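Local coordinates for protein B-cell differentiation antigen CD72 (PDB 5B1R) that acts as a B-cell receptor co-receptor with positive and negative roles, recognises the Sm/RNP self-antigen and inhibits receptor signalling on coligation, and has an extracellular C-type lectin-like domain, at residues S7-Y12 / T34-K39; R15-S20 / S54-L59; A42-S47 / W98-S103. The protein carries 2 engineered substitutions. One frame throughout, in Å; residues are numbered along the deposited sequence.

Contact 1 of 3, residues S7-Y12 / T34-K39; sequences SGWIPY and TSLSSK. Engineered in segment 7-12: S7 (natural residue Cys).
The six-membered end of the W9 indole reaches S38 and L36, and this one side chain makes the whole contact from its side. CH2 of W9 lies 3.5 Å from OG of S38, which sits at the rim of the ring near its plane, where the C-H bonds carry a slight positive charge that a hydroxyl oxygen tolerates well. CZ2 of W9 approaches CD1 of L36 obliquely at 4.4 Å, a looser apolar touch. A tryptophan suits the place because its length is needed: the nearest CA atoms, those of W9 and S38, are 11.8 Å apart. With CG anti to the carbonyl carbon (chi1 -68°), the indole swings toward 34-39 and leads with its benzo ring.

S38 is fixed in its turn by its own segment. Its OG donates to O of L36 at 3.0 Å, coming from above the carbonyl plane, and this bond spends the hydroxyl proton on L36 and helps fix the rotation of the S38 side chain. The turn belongs to a Schellman motif that closes helix 26-35 of the C-type lectin fold: N of S37 bonds to O of T34 at 2.9 Å, N of S38 returns to O of C33, and S37 takes the positive phi (54°) of the C-prime residue.

Farther out, Y18 and S115 also pack around it. The ring of Y18 meets that of W9 with the planes about 40° apart and also touches L36, while S115 of strand 109-119 packs against both W9 and S38. At the near end of the indole, O of S7, an engineered serine in place of the natural cysteine, lies in the ring plane at its edge.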
ATOM      1  N   SER A   7     -17.789  -3.913   2.329  1.00 10.56           N
ATOM      2  CA  SER A   7     -17.535  -3.882   3.759  1.00  9.87           C
ATOM      3  C   SER A   7     -16.063  -4.141   4.088  1.00  9.18           C
ATOM      4  O   SER A   7     -15.469  -5.103   3.607  1.00 10.65           O
ATOM      5  CB  SER A   7     -18.399  -4.962   4.417  1.00 11.04           C
ATOM      6  OG  SER A   7     -18.234  -4.958   5.824  1.00 10.56           O
ATOM      7  N   GLY A   8     -15.473  -3.293   4.930  1.00  9.22           N
ATOM      8  CA  GLY A   8     -14.114  -3.503   5.379  1.00 10.60           C
ATOM      9  C   GLY A   8     -13.040  -2.994   4.431  1.00 10.48           C
ATOM     10  O   GLY A   8     -11.859  -3.137   4.721  1.00 13.93           O
ATOM     11  N   TRP A   9     -13.432  -2.407   3.309  1.00  9.11           N
ATOM     12  CA  TRP A   9     -12.501  -1.770   2.389  1.00  9.15           C
ATOM     13  C   TRP A   9     -12.642  -0.260   2.521  1.00  9.51           C
ATOM     14  O   TRP A   9     -13.731   0.262   2.811  1.00 10.81           O
ATOM     15  CB  TRP A   9     -12.761  -2.200   0.942  1.00 10.14           C
ATOM     16  CG  TRP A   9     -12.459  -3.633   0.636  1.00 10.91           C
ATOM     17  CD1 TRP A   9     -13.108  -4.718   1.102  1.00 14.15           C
ATOM     18  CD2 TRP A   9     -11.440  -4.121  -0.251  1.00 10.56           C
ATOM     19  NE1 TRP A   9     -12.569  -5.865   0.566  1.00 15.82           N
ATOM     20  CE2 TRP A   9     -11.541  -5.526  -0.270  1.00 12.94           C
ATOM     21  CE3 TRP A   9     -10.459  -3.508  -1.042  1.00 10.89           C
ATOM     22  CZ2 TRP A   9     -10.686  -6.333  -1.036  1.00 13.69           C
ATOM     23  CZ3 TRP A   9      -9.627  -4.299  -1.803  1.00 11.66           C
ATOM     24  CH2 TRP A   9      -9.736  -5.701  -1.789  1.00 12.79           C
ATOM     25  N   ILE A  10     -11.539   0.442   2.299  1.00  9.10           N
ATOM     26  CA  ILE A  10     -11.487   1.876   2.511  1.00  9.00           C
ATOM     27  C   ILE A  10     -11.592   2.590   1.166  1.00  8.45           C
ATOM     28  O   ILE A  10     -10.743   2.393   0.299  1.00  8.98           O
ATOM     29  CB  ILE A  10     -10.171   2.254   3.213  1.00 10.43           C
ATOM     30  CG1 ILE A  10     -10.068   1.497   4.541  1.00 12.05           C
ATOM     31  CG2 ILE A  10     -10.057   3.756   3.412  1.00 12.29           C
ATOM     32  CD1 ILE A  10      -8.651   1.241   5.013  1.00 14.44           C
ATOM     33  N   PRO A  11     -12.641   3.416   0.977  1.00  9.10           N
ATOM     34  CA  PRO A  11     -12.863   4.016  -0.345  1.00  9.51           C
ATOM     35  C   PRO A  11     -12.012   5.249  -0.583  1.00  9.72           C
ATOM     36  O   PRO A  11     -11.795   6.051   0.341  1.00 11.56           O
ATOM     37  CB  PRO A  11     -14.337   4.421  -0.292  1.00 10.45           C
ATOM     38  CG  PRO A  11     -14.581   4.730   1.194  1.00 12.61           C
ATOM     39  CD  PRO A  11     -13.723   3.728   1.937  1.00 10.31           C
ATOM     40  N   TYR A  12     -11.565   5.431  -1.822  1.00  8.58           N
ATOM     41  CA  TYR A  12     -10.916   6.677  -2.201  1.00  8.96           C
ATOM     42  C   TYR A  12     -11.009   6.786  -3.710  1.00  9.21           C
ATOM     43  O   TYR A  12     -10.559   5.896  -4.423  1.00  9.67           O
ATOM     44  CB  TYR A  12      -9.450   6.680  -1.786  1.00  9.38           C
ATOM     45  CG  TYR A  12      -8.738   7.971  -2.091  1.00  9.33           C
ATOM     46  CD1 TYR A  12      -9.187   9.186  -1.572  1.00 10.25           C
ATOM     47  CD2 TYR A  12      -7.618   7.979  -2.891  1.00 11.91           C
ATOM     48  CE1 TYR A  12      -8.538  10.379  -1.859  1.00 11.60           C
ATOM     49  CE2 TYR A  12      -6.940   9.154  -3.167  1.00 13.01           C
ATOM     50  CZ  TYR A  12      -7.417  10.356  -2.659  1.00 10.82           C
ATOM     51  OH  TYR A  12      -6.769  11.543  -2.922  1.00 12.21           O
ATOM     52  N   THR A  34      -3.216 -10.463  -5.279  1.00 13.82           N
ATOM     53  CA  THR A  34      -3.666 -11.044  -6.537  1.00 16.10           C
ATOM     54  C   THR A  34      -4.812 -12.032  -6.312  1.00 16.14           C
ATOM     55  O   THR A  34      -5.744 -12.088  -7.112  1.00 18.36           O
ATOM     56  CB  THR A  34      -2.493 -11.738  -7.259  1.00 18.08           C
ATOM     57  OG1 THR A  34      -1.521 -10.745  -7.590  1.00 20.18           O
ATOM     58  CG2 THR A  34      -2.958 -12.450  -8.531  1.00 21.01           C
ATOM     59  N   SER A  35      -4.760 -12.787  -5.213  1.00 16.57           N
ATOM     60  CA  SER A  35      -5.830 -13.736  -4.887  1.00 18.08           C
ATOM     61  C   SER A  35      -7.156 -13.029  -4.591  1.00 19.02           C
ATOM     62  O   SER A  35      -8.224 -13.647  -4.664  1.00 21.40           O
ATOM     63  CB  SER A  35      -5.422 -14.650  -3.721  1.00 20.14           C
ATOM     64  OG  SER A  35      -5.643 -14.027  -2.469  1.00 20.27           O
ATOM     65  N   LEU A  36      -7.084 -11.738  -4.269  1.00 16.26           N
ATOM     66  CA  LEU A  36      -8.271 -10.900  -4.076  1.00 15.78           C
ATOM     67  C   LEU A  36      -8.638 -10.130  -5.343  1.00 14.51           C
ATOM     68  O   LEU A  36      -9.419  -9.175  -5.281  1.00 16.18           O
ATOM     69  CB  LEU A  36      -8.041  -9.900  -2.939  1.00 15.50           C
ATOM     70  CG  LEU A  36      -7.637 -10.467  -1.581  1.00 17.27           C
ATOM     71  CD1 LEU A  36      -7.457  -9.343  -0.553  1.00 18.16           C
ATOM     72  CD2 LEU A  36      -8.651 -11.508  -1.105  1.00 22.54           C
ATOM     73  N   SER A  37      -8.071 -10.529  -6.481  1.00 15.74           N
ATOM     74  CA  SER A  37      -8.251  -9.805  -7.743  1.00 16.23           C
ATOM     75  C   SER A  37      -7.883  -8.333  -7.559  1.00 14.57           C
ATOM     76  O   SER A  37      -8.521  -7.441  -8.104  1.00 16.90           O
ATOM     77  CB  SER A  37      -9.673  -9.968  -8.281  1.00 20.12           C
ATOM     78  OG  SER A  37      -9.973 -11.343  -8.405  1.00 24.44           O
ATOM     79  N   SER A  38      -6.837  -8.107  -6.770  1.00 13.13           N
ATOM     80  CA  SER A  38      -6.388  -6.774  -6.389  1.00 11.89           C
ATOM     81  C   SER A  38      -4.898  -6.694  -6.644  1.00 12.23           C
ATOM     82  O   SER A  38      -4.300  -7.633  -7.164  1.00 14.97           O
ATOM     83  CB  SER A  38      -6.697  -6.531  -4.915  1.00 12.67           C
ATOM     84  OG  SER A  38      -8.089  -6.579  -4.714  1.00 14.78           O
ATOM     85  N   LYS A  39      -4.294  -5.584  -6.264  1.00 11.81           N
ATOM     86  CA  LYS A  39      -2.859  -5.392  -6.414  1.00 12.17           C
ATOM     87  C   LYS A  39      -2.329  -4.707  -5.178  1.00 10.48           C
ATOM     88  O   LYS A  39      -3.083  -4.137  -4.411  1.00 12.04           O
ATOM     89  CB  LYS A  39      -2.557  -4.546  -7.657  1.00 13.83           C
ATOM     90  CG  LYS A  39      -3.044  -3.110  -7.579  1.00 16.13           C
ATOM     91  CD  LYS A  39      -2.754  -2.293  -8.843  1.00 19.77           C
ATOM     92  CE  LYS A  39      -3.225  -0.844  -8.663  1.00 22.72           C
ATOM     93  NZ  LYS A  39      -2.996   0.032  -9.851  1.00 27.33           N
TER

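Contact 2 of 3, residues R15-S20 / S54-L59; sequences RCFYIS and SLPSGL
F17 and L59 mark the closest approach of the two backbones, with CA atoms 7.3 Å apart: residues 15-20 run as an extended strand, and 54-59 come in as a loop that turns into helix 57-60. P56 occupies the N-cap position, where its ring-restricted phi (-67°) fits the extended entry to a helix, and its O accepts a weak bond from N of L59. The strand alternates, so F17 and I19 start toward the helix while Y18 starts away from it.

L59 carries much of the contact with its two methyls. CD2 stands over the face of the F17 ring, 4.2 Å from the centroid and 11° off the ring normal, a CH-pi contact; CD1 lies 3.9 Å from CG1 of I19. Its chi1 of 173°, which places CG opposite the backbone N, extends the forked end of the leucine between the phenylalanine and the isoleucine.

This is part of the hydrophobic core of a C-type lectin-like domain, where the short helix packs on the antiparallel sheet that includes strands 10-12 and 15-21. I10 and Y12 of the neighbouring strand continue the same apolar layer, touching L59 and P56 respectively.

P56 meets the far end of the F17 ring obliquely, its CG 3.6 Å from CE2 of F17; a compact, rigid ring fills such a place without side-chain freedom to lose. CZ of F17 also lies over one face of the R15 guanidinium, offset toward its rim and 3.4 Å above the plane. That arginine is held by a salt bridge from NE to E114, and its NH2 bonds to Q13.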
ATOM      1  N   ARG A  15     -11.144   3.799  -6.202  1.00  8.76           N
ATOM      2  CA  ARG A  15     -10.378   2.698  -5.633  1.00  9.47           C
ATOM      3  C   ARG A  15     -10.924   2.291  -4.265  1.00  8.01           C
ATOM      4  O   ARG A  15     -11.668   3.036  -3.615  1.00  8.55           O
ATOM      5  CB  ARG A  15      -8.926   3.134  -5.466  1.00 11.06           C
ATOM      6  CG  ARG A  15      -8.292   3.589  -6.760  1.00 12.59           C
ATOM      7  CD  ARG A  15      -7.279   4.684  -6.530  1.00 13.01           C
ATOM      8  NE  ARG A  15      -6.075   4.177  -5.908  1.00 12.05           N
ATOM      9  CZ  ARG A  15      -5.162   4.935  -5.303  1.00 10.76           C
ATOM     10  NH1 ARG A  15      -4.078   4.366  -4.813  1.00 11.88           N
ATOM     11  NH2 ARG A  15      -5.345   6.242  -5.158  1.00 12.03           N
ATOM     12  N   CYS A  16     -10.506   1.105  -3.839  1.00  8.81           N
ATOM     13  CA  CYS A  16     -10.789   0.577  -2.516  1.00  8.39           C
ATOM     14  C   CYS A  16      -9.501  -0.030  -1.974  1.00  8.03           C
ATOM     15  O   CYS A  16      -8.841  -0.791  -2.681  1.00  9.69           O
ATOM     16  CB  CYS A  16     -11.833  -0.530  -2.595  1.00  9.37           C
ATOM     17  SG  CYS A  16     -13.380  -0.065  -3.399  1.00  9.41           S
ATOM     18  N   PHE A  17      -9.183   0.266  -0.714  1.00  8.31           N
ATOM     19  CA  PHE A  17      -8.004  -0.307  -0.070  1.00  8.50           C
ATOM     20  C   PHE A  17      -8.402  -1.377   0.934  1.00  9.20           C
ATOM     21  O   PHE A  17      -9.420  -1.265   1.623  1.00  9.77           O
ATOM     22  CB  PHE A  17      -7.209   0.764   0.657  1.00  9.84           C
ATOM     23  CG  PHE A  17      -6.724   1.849  -0.241  1.00  8.89           C
ATOM     24  CD1 PHE A  17      -5.658   1.635  -1.105  1.00  9.84           C
ATOM     25  CD2 PHE A  17      -7.335   3.086  -0.229  1.00 11.70           C
ATOM     26  CE1 PHE A  17      -5.229   2.646  -1.943  1.00 11.63           C
ATOM     27  CE2 PHE A  17      -6.900   4.092  -1.054  1.00 13.37           C
ATOM     28  CZ  PHE A  17      -5.843   3.878  -1.914  1.00 11.98           C
ATOM     29  N   TYR A  18      -7.551  -2.391   1.034  1.00  9.51           N
ATOM     30  CA  TYR A  18      -7.705  -3.446   2.013  1.00 10.09           C
ATOM     31  C   TYR A  18      -6.396  -3.563   2.788  1.00  9.45           C
ATOM     32  O   TYR A  18      -5.332  -3.811   2.187  1.00 10.82           O
ATOM     33  CB  TYR A  18      -8.042  -4.781   1.332  1.00 11.82           C
ATOM     34  CG  TYR A  18      -8.064  -5.920   2.310  1.00 12.16           C
ATOM     35  CD1 TYR A  18      -9.147  -6.099   3.158  1.00 13.41           C
ATOM     36  CD2 TYR A  18      -6.988  -6.806   2.414  1.00 12.44           C
ATOM     37  CE1 TYR A  18      -9.155  -7.136   4.073  1.00 15.08           C
ATOM     38  CE2 TYR A  18      -7.006  -7.834   3.317  1.00 13.11           C
ATOM     39  CZ  TYR A  18      -8.087  -7.993   4.145  1.00 13.01           C
ATOM     40  OH  TYR A  18      -8.114  -9.017   5.043  1.00 15.19           O
ATOM     41  N   ILE A  19      -6.468  -3.367   4.102  1.00  9.54           N
ATOM     42  CA  ILE A  19      -5.289  -3.571   4.940  1.00 10.38           C
ATOM     43  C   ILE A  19      -5.227  -5.036   5.360  1.00 10.07           C
ATOM     44  O   ILE A  19      -6.135  -5.537   6.005  1.00 11.34           O
ATOM     45  CB  ILE A  19      -5.323  -2.681   6.202  1.00 11.01           C
ATOM     46  CG1 ILE A  19      -5.429  -1.191   5.838  1.00 11.05           C
ATOM     47  CG2 ILE A  19      -4.095  -2.979   7.077  1.00 12.39           C
ATOM     48  CD1 ILE A  19      -5.829  -0.322   7.025  1.00 12.65           C
ATOM     49  N   SER A  20      -4.155  -5.720   4.983  1.00 10.15           N
ATOM     50  CA  SER A  20      -3.929  -7.078   5.457  1.00 10.42           C
ATOM     51  C   SER A  20      -2.921  -7.054   6.597  1.00 10.43           C
ATOM     52  O   SER A  20      -1.757  -6.710   6.401  1.00 11.75           O
ATOM     53  CB  SER A  20      -3.426  -7.983   4.340  1.00 11.47           C
ATOM     54  OG  SER A  20      -3.331  -9.315   4.822  1.00 11.89           O
ATOM     55  N   SER A  54       2.125  10.242  -0.174  1.00 10.33           N
ATOM     56  CA  SER A  54       0.907  10.933   0.221  1.00 10.89           C
ATOM     57  C   SER A  54      -0.218   9.909   0.207  1.00  9.85           C
ATOM     58  O   SER A  54      -0.522   9.345  -0.841  1.00 10.51           O
ATOM     59  CB  SER A  54       0.598  12.029  -0.786  1.00 12.30           C
ATOM     60  OG  SER A  54      -0.666  12.593  -0.511  1.00 14.10           O
ATOM     61  N   LEU A  55      -0.818   9.677   1.374  1.00 10.37           N
ATOM     62  CA  LEU A  55      -1.866   8.674   1.545  1.00 10.03           C
ATOM     63  C   LEU A  55      -3.211   9.356   1.716  1.00 10.73           C
ATOM     64  O   LEU A  55      -3.277  10.443   2.285  1.00 12.52           O
ATOM     65  CB  LEU A  55      -1.597   7.863   2.812  1.00 10.79           C
ATOM     66  CG  LEU A  55      -0.223   7.188   2.909  1.00 11.96           C
ATOM     67  CD1 LEU A  55      -0.014   6.600   4.292  1.00 13.92           C
ATOM     68  CD2 LEU A  55      -0.094   6.091   1.860  1.00 12.84           C
ATOM     69  N   PRO A  56      -4.298   8.706   1.278  1.00 10.59           N
ATOM     70  CA  PRO A  56      -5.626   9.252   1.591  1.00 12.47           C
ATOM     71  C   PRO A  56      -5.894   9.157   3.089  1.00 11.18           C
ATOM     72  O   PRO A  56      -5.478   8.185   3.737  1.00 10.83           O
ATOM     73  CB  PRO A  56      -6.583   8.359   0.802  1.00 16.26           C
ATOM     74  CG  PRO A  56      -5.816   7.267   0.291  1.00 18.92           C
ATOM     75  CD  PRO A  56      -4.359   7.475   0.476  1.00 12.74           C
ATOM     76  N   SER A  57      -6.560  10.162   3.647  1.00 12.71           N
ATOM     77  CA  SER A  57      -6.794  10.223   5.086  0.50 13.29           C
ATOM     78  C   SER A  57      -7.507   8.996   5.632  1.00 11.78           C
ATOM     79  O   SER A  57      -7.187   8.510   6.721  1.00 13.09           O
ATOM     80  CB  SER A  57      -7.618  11.458   5.434  0.50 15.87           C
ATOM     81  OG  SER A  57      -6.944  12.642   5.057  0.50 18.85           O
ATOM     82  N   GLY A  58      -8.493   8.499   4.882  1.00 11.79           N
ATOM     83  CA  GLY A  58      -9.283   7.386   5.378  1.00 13.10           C
ATOM     84  C   GLY A  58      -8.435   6.152   5.598  1.00 11.49           C
ATOM     85  O   GLY A  58      -8.683   5.376   6.522  1.00 12.68           O
ATOM     86  N   LEU A  59      -7.438   5.969   4.737  1.00 10.65           N
ATOM     87  CA  LEU A  59      -6.503   4.865   4.885  1.00 10.71           C
ATOM     88  C   LEU A  59      -5.490   5.160   5.994  1.00 10.05           C
ATOM     89  O   LEU A  59      -5.261   4.324   6.887  1.00 10.94           O
ATOM     90  CB  LEU A  59      -5.780   4.595   3.559  1.00 10.47           C
ATOM     91  CG  LEU A  59      -4.642   3.575   3.614  1.00  9.39           C
ATOM     92  CD1 LEU A  59      -5.120   2.177   3.980  1.00 10.87           C
ATOM     93  CD2 LEU A  59      -3.938   3.570   2.267  1.00 10.65           C
TER

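Contact 3 of 3, residues A42-S47 / W98-S103; sequences AFDEPS and WKRTFS. Unlike the reference sequence in segment 98-103: K99 (reference Glu), F102 (reference Ile).
NH2 of R100 has two waters and a backbone carbonyl around it. The waters take the good bonds, each at 2.9 Å; the weak, bent one to O of F43 (3.3 Å, N-H...O angle 124°), at the guanidinium edge, can only share a proton with one of them. Water 2 also bridges the pair, 2.6 Å from O of F43. The contact ties strand 97-104 to the long loop after strand 39-40 in the C-type lectin-like domain, so an arginine, with a long arm and several N-H groups, suits a gap where the nearest CA atoms are 9.2 Å apart. Extended at chi1 and chi2, the side chain runs toward the loop, and the turn at chi3 brings NH2 to O of F43.

Its strongest polar partner is D89, salt-bridged to NH1, which also donates to O of Q72. D44 adds opposite charge without a direct bond: its OD1 is 4.2 Å from NH2 of R100, well out of the guanidinium plane. Water 1 joins the two instead, giving a proton to OD1 of D44 at 2.7 Å and accepting one from N of F43. The loop is braced across the cis peptide before P46: OG of S47 donates to O of D44 at 2.8 Å.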
ATOM      1  N   ALA A  42      -0.923   1.395  -4.638  1.00  9.43           N
ATOM      2  CA  ALA A  42      -0.005   2.219  -5.409  1.00 10.22           C
ATOM      3  C   ALA A  42      -0.087   3.663  -4.945  1.00  9.29           C
ATOM      4  O   ALA A  42      -1.164   4.260  -4.953  1.00 11.12           O
ATOM      5  CB  ALA A  42      -0.362   2.130  -6.884  1.00 14.37           C
ATOM      6  N   PHE A  43       1.057   4.219  -4.568  1.00  8.98           N
ATOM      7  CA  PHE A  43       1.156   5.591  -4.085  1.00  9.52           C
ATOM      8  C   PHE A  43       2.337   6.306  -4.735  1.00  9.16           C
ATOM      9  O   PHE A  43       3.025   7.088  -4.098  1.00 11.87           O
ATOM     10  CB  PHE A  43       1.291   5.613  -2.553  1.00 10.65           C
ATOM     11  CG  PHE A  43       0.161   4.935  -1.851  1.00  9.69           C
ATOM     12  CD1 PHE A  43      -1.119   5.475  -1.902  1.00 10.63           C
ATOM     13  CD2 PHE A  43       0.358   3.732  -1.188  1.00 10.82           C
ATOM     14  CE1 PHE A  43      -2.178   4.837  -1.286  1.00 11.34           C
ATOM     15  CE2 PHE A  43      -0.698   3.094  -0.552  1.00 11.60           C
ATOM     16  CZ  PHE A  43      -1.968   3.639  -0.613  1.00 11.68           C
ATOM     17  N   ASP A  44       2.580   6.041  -6.014  1.00  9.57           N
ATOM     18  CA  ASP A  44       3.755   6.606  -6.651  1.00 10.06           C
ATOM     19  C   ASP A  44       3.763   8.136  -6.660  1.00  9.30           C
ATOM     20  O   ASP A  44       4.818   8.738  -6.506  1.00 10.64           O
ATOM     21  CB  ASP A  44       3.900   6.138  -8.096  1.00 11.03           C
ATOM     22  CG  ASP A  44       4.228   4.665  -8.239  1.00 11.41           C
ATOM     23  OD1 ASP A  44       4.242   3.889  -7.259  1.00 11.50           O
ATOM     24  OD2 ASP A  44       4.486   4.284  -9.396  1.00 13.08           O
ATOM     25  N   GLU A  45       2.599   8.754  -6.886  1.00 10.24           N
ATOM     26  CA  GLU A  45       2.489  10.202  -6.980  1.00  9.62           C
ATOM     27  C   GLU A  45       1.408  10.691  -6.024  1.00 10.07           C
ATOM     28  O   GLU A  45       0.399  10.015  -5.800  1.00 11.53           O
ATOM     29  CB  GLU A  45       2.141  10.617  -8.418  1.00 10.64           C
ATOM     30  CG  GLU A  45       3.244  10.303  -9.420  1.00 10.89           C
ATOM     31  CD  GLU A  45       4.436  11.216  -9.316  1.00 11.31           C
ATOM     32  OE1 GLU A  45       4.428  12.192  -8.525  1.00 11.31           O
ATOM     33  OE2 GLU A  45       5.400  10.950 -10.049  1.00 12.78           O
ATOM     34  N   PRO A  46       1.562  11.912  -5.508  1.00  9.21           N
ATOM     35  CA  PRO A  46       2.697  12.805  -5.747  1.00 10.40           C
ATOM     36  C   PRO A  46       3.923  12.422  -4.938  1.00  9.60           C
ATOM     37  O   PRO A  46       3.806  11.926  -3.812  1.00 10.25           O
ATOM     38  CB  PRO A  46       2.183  14.158  -5.259  1.00 10.76           C
ATOM     39  CG  PRO A  46       1.196  13.804  -4.204  1.00 11.82           C
ATOM     40  CD  PRO A  46       0.529  12.550  -4.672  1.00 11.25           C
ATOM     41  N   SER A  47       5.098  12.658  -5.511  1.00 10.74           N
ATOM     42  CA  SER A  47       6.348  12.478  -4.783  1.00 11.42           C
ATOM     43  C   SER A  47       7.423  13.330  -5.433  1.00 11.46           C
ATOM     44  O   SER A  47       7.637  13.263  -6.643  1.00 15.16           O
ATOM     45  CB  SER A  47       6.779  11.011  -4.761  1.00 11.66           C
ATOM     46  OG  SER A  47       6.959  10.497  -6.070  1.00 12.12           O
ATOM     47  N   TRP A  98       4.230   9.411   7.454  1.00 17.01           N
ATOM     48  CA  TRP A  98       4.554   8.170   6.758  1.00 13.78           C
ATOM     49  C   TRP A  98       5.526   8.478   5.620  1.00 13.85           C
ATOM     50  O   TRP A  98       5.373   9.481   4.927  1.00 15.90           O
ATOM     51  CB  TRP A  98       3.281   7.494   6.223  1.00 14.40           C
ATOM     52  CG  TRP A  98       2.426   6.958   7.332  1.00 13.59           C
ATOM     53  CD1 TRP A  98       1.451   7.623   8.018  1.00 15.01           C
ATOM     54  CD2 TRP A  98       2.504   5.651   7.912  1.00 12.98           C
ATOM     55  NE1 TRP A  98       0.915   6.807   8.983  1.00 14.98           N
ATOM     56  CE2 TRP A  98       1.540   5.589   8.934  1.00 13.36           C
ATOM     57  CE3 TRP A  98       3.296   4.529   7.661  1.00 13.41           C
ATOM     58  CZ2 TRP A  98       1.353   4.458   9.713  1.00 14.80           C
ATOM     59  CZ3 TRP A  98       3.097   3.401   8.427  1.00 13.00           C
ATOM     60  CH2 TRP A  98       2.138   3.374   9.447  1.00 15.26           C
ATOM     61  N   LYS A  99       6.522   7.608   5.455  1.00 12.83           N
ATOM     62  CA  LYS A  99       7.509   7.730   4.394  1.00 12.88           C
ATOM     63  C   LYS A  99       7.630   6.412   3.650  1.00 12.10           C
ATOM     64  O   LYS A  99       7.401   5.346   4.220  1.00 13.48           O
ATOM     65  CB  LYS A  99       8.877   8.113   4.972  1.00 15.49           C
ATOM     66  CG  LYS A  99       8.903   9.516   5.544  1.00 17.59           C
ATOM     67  CD  LYS A  99      10.275   9.903   6.049  1.00 23.19           C
ATOM     68  CE  LYS A  99      10.227  11.268   6.715  1.00 26.35           C
ATOM     69  NZ  LYS A  99      10.223  12.398   5.739  1.00 26.60           N
ATOM     70  N   ARG A 100       7.993   6.492   2.375  1.00 11.45           N
ATOM     71  CA  ARG A 100       8.403   5.309   1.639  1.00 10.95           C
ATOM     72  C   ARG A 100       9.816   4.931   2.077  1.00 11.09           C
ATOM     73  O   ARG A 100      10.707   5.780   2.105  1.00 12.98           O
ATOM     74  CB  ARG A 100       8.388   5.580   0.134  1.00 10.87           C
ATOM     75  CG  ARG A 100       8.784   4.371  -0.699  1.00 11.05           C
ATOM     76  CD  ARG A 100       8.812   4.669  -2.200  1.00 11.12           C
ATOM     77  NE  ARG A 100       7.504   5.126  -2.657  1.00 10.33           N
ATOM     78  CZ  ARG A 100       6.511   4.319  -3.034  1.00  9.48           C
ATOM     79  NH1 ARG A 100       6.706   3.004  -3.127  1.00  9.76           N
ATOM     80  NH2 ARG A 100       5.334   4.839  -3.333  1.00 10.18           N
ATOM     81  N   THR A 101      10.000   3.660   2.427  1.00 11.28           N
ATOM     82  CA  THR A 101      11.276   3.146   2.871  1.00 11.84           C
ATOM     83  C   THR A 101      11.576   1.843   2.137  1.00 11.73           C
ATOM     84  O   THR A 101      10.689   1.172   1.607  1.00 14.74           O
ATOM     85  CB  THR A 101      11.290   2.896   4.370  1.00 13.56           C
ATOM     86  OG1 THR A 101      10.415   1.819   4.676  1.00 14.53           O
ATOM     87  CG2 THR A 101      10.843   4.128   5.135  1.00 16.26           C
ATOM     88  N   PHE A 102      12.844   1.490   2.087  1.00 13.10           N
ATOM     89  CA  PHE A 102      13.274   0.286   1.392  1.00 14.05           C
ATOM     90  C   PHE A 102      13.668  -0.812   2.365  1.00 13.99           C
ATOM     91  O   PHE A 102      14.264  -0.533   3.400  1.00 17.40           O
ATOM     92  CB  PHE A 102      14.445   0.627   0.477  1.00 15.04           C
ATOM     93  CG  PHE A 102      14.130   1.732  -0.496  1.00 14.35           C
ATOM     94  CD1 PHE A 102      13.081   1.602  -1.393  1.00 14.43           C
ATOM     95  CD2 PHE A 102      14.902   2.893  -0.530  1.00 16.01           C
ATOM     96  CE1 PHE A 102      12.793   2.607  -2.297  1.00 16.97           C
ATOM     97  CE2 PHE A 102      14.630   3.907  -1.440  1.00 16.84           C
ATOM     98  CZ  PHE A 102      13.569   3.761  -2.323  1.00 17.94           C
ATOM     99  N   SER A 103      13.342  -2.056   2.014  1.00 14.22           N
ATOM    100  CA  SER A 103      13.691  -3.228   2.817  1.00 14.96           C
ATOM    101  C   SER A 103      13.953  -4.389   1.890  1.00 13.78           C
ATOM    102  O   SER A 103      13.395  -4.455   0.805  1.00 13.99           O
ATOM    103  CB  SER A 103      12.549  -3.654   3.759  1.00 17.84           C
ATOM    104  OG  SER A 103      12.503  -2.846   4.913  1.00 19.34           O
TER
HETATM  105  O   HOH W   1       3.653   2.999  -4.783  1.00  9.84           O
HETATM  106  O   HOH W   2       5.380   7.710  -3.061  1.00 15.69           O

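All three contacts lie in one C-type lectin-like domain. Contacts 1 and 2 have centres about 9 Å apart and share the antiparallel sheet: strands 10-12 and 15-21 follow each other in the chain and pair there, and the two contacts interleave in sequence. Contact 3 lies about 13 Å from contact 2, centre to centre, and also interleaves with it; F43 joins them through its ring, with CZ 3.5 Å from CD2 of L59. Contacts 1 and 3 come one after the other along the chain, their centres about 19 Å apart on opposite sides of its centre. Contact 2 joins strand 15-21 to helix 57-60, and through F43 to the loop that meets the second, three-stranded sheet.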